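Local coordinates for EchA1_1 (Mycobacterium avium subsp. paratuberculosis, PDB 3R9T), which probably catalyses the reversible hydration of (2E)-enoyl-CoA thioesters to (3S)-3-hydroxyacyl-CoA in fatty acid metabolism, as a crotonase-family lyase, at residues 32-35 / 36-39. Numbering follows the deposited sequence.
Sequences AINA and AVSI
N34 caps the helix 35-50: its carboxamide oxygen OD1 accepts a hydrogen bond from V37 N at 3.0 Å, with an N-H...O angle of 165° and the donor nearly in line with the C=O. With chi1 at 66°, CG sits between the backbone N and the carbonyl carbon, and OD1 faces the amide end of the first turn. Asparagine suits an N-cap because its short side chain carries an acceptor for a first-turn N-H that has no carbonyl of a preceding helical turn to bond. The backbone of N34 joins in, since its O receives S38 N at 3.0 Å; one residue on, A35 O receives I39 N, also at 3.0 Å.

Beside this polar cap lies an apolar contact between I33, just before the cap, and V37 in the first turn. The end of I33, CD1, meets V37 CG1 at 3.6 Å, the two side chains crossing at about a right angle. V37 turns its other methyl, CG2, to 3.4 Å from N34 OD1, so one branched residue packs against both I33 and the cap. Serine suits position 38 because its hydroxyl can give a hydrogen bond to L82 O, a backbone carbonyl that can only accept; R26 NH1 is hydrogen-bonded to A32 O.

L82 lines the pocket of the bound benzoic acid, about 8 Å from the I33 side chain. Between strand 19-24 and helix 35-50 of the crotonase fold, three successive amides are thus satisfied as the helix starts, with buried I33 and V37 packed beside the cap.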
loop_
_atom_site.group_PDB
_atom_site.type_symbol
_atom_site.label_atom_id
_atom_site.label_comp_id
_atom_site.label_asym_id
_atom_site.label_seq_id
_atom_site.Cartn_x
_atom_site.Cartn_y
_atom_site.Cartn_z
ATOM N N ALA B 32 4.850 -12.973 -26.923
ATOM C CA ALA B 32 6.018 -12.370 -26.299
ATOM C C ALA B 32 6.316 -11.016 -26.929
ATOM O O ALA B 32 6.067 -10.788 -28.115
ATOM C CB ALA B 32 7.239 -13.305 -26.401
ATOM N N ILE B 33 6.847 -10.116 -26.115
ATOM C CA ILE B 33 7.114 -8.753 -26.555
ATOM C C ILE B 33 8.429 -8.639 -27.301
ATOM O O ILE B 33 9.483 -9.012 -26.791
ATOM C CB ILE B 33 7.170 -7.767 -25.387
ATOM C CG1 ILE B 33 5.880 -7.831 -24.580
ATOM C CG2 ILE B 33 7.369 -6.330 -25.900
ATOM C CD1 ILE B 33 4.608 -7.601 -25.403
ATOM N N ASN B 34 8.346 -8.088 -28.507
ATOM C CA ASN B 34 9.512 -7.603 -29.227
ATOM C C ASN B 34 9.242 -6.182 -29.754
ATOM O O ASN B 34 8.161 -5.607 -29.535
ATOM C CB ASN B 34 9.864 -8.563 -30.377
ATOM C CG ASN B 34 8.801 -8.595 -31.468
ATOM O OD1 ASN B 34 7.855 -7.810 -31.460
ATOM N ND2 ASN B 34 8.956 -9.513 -32.415
ATOM N N ALA B 35 10.217 -5.626 -30.471
ATOM C CA ALA B 35 10.082 -4.274 -31.035
ATOM C C ALA B 35 8.834 -4.066 -31.915
ATOM O O ALA B 35 8.235 -2.993 -31.886
ATOM C CB ALA B 35 11.347 -3.891 -31.805
ATOM N N ALA B 36 8.455 -5.076 -32.698
ATOM C CA ALA B 36 7.265 -4.992 -33.552
ATOM C C ALA B 36 5.961 -4.850 -32.735
ATOM O O ALA B 36 5.070 -4.073 -33.089
ATOM C CB ALA B 36 7.190 -6.209 -34.478
ATOM N N VAL B 37 5.858 -5.603 -31.642
ATOM C CA VAL B 37 4.718 -5.484 -30.739
ATOM C C VAL B 37 4.717 -4.082 -30.119
ATOM O O VAL B 37 3.682 -3.421 -30.047
ATOM C CB VAL B 37 4.748 -6.555 -29.628
ATOM C CG1 VAL B 37 3.594 -6.338 -28.621
ATOM C CG2 VAL B 37 4.720 -7.990 -30.220
ATOM N N SER B 38 5.891 -3.614 -29.706
ATOM C CA SER B 38 5.989 -2.296 -29.093
ATOM C C SER B 38 5.536 -1.179 -30.022
ATOM O O SER B 38 4.942 -0.201 -29.584
ATOM C CB SER B 38 7.409 -2.029 -28.584
ATOM O OG SER B 38 7.792 -3.024 -27.655
ATOM N N ILE B 39 5.810 -1.332 -31.309
ATOM C CA ILE B 39 5.365 -0.359 -32.302
ATOM C C ILE B 39 3.852 -0.316 -32.390
ATOM O O ILE B 39 3.251 0.761 -32.364
ATOM C CB ILE B 39 5.969 -0.674 -33.681
ATOM C CG1 ILE B 39 7.449 -0.300 -33.678
ATOM C CG2 ILE B 39 5.243 0.084 -34.787
ATOM C CD1 ILE B 39 8.256 -0.915 -34.827
#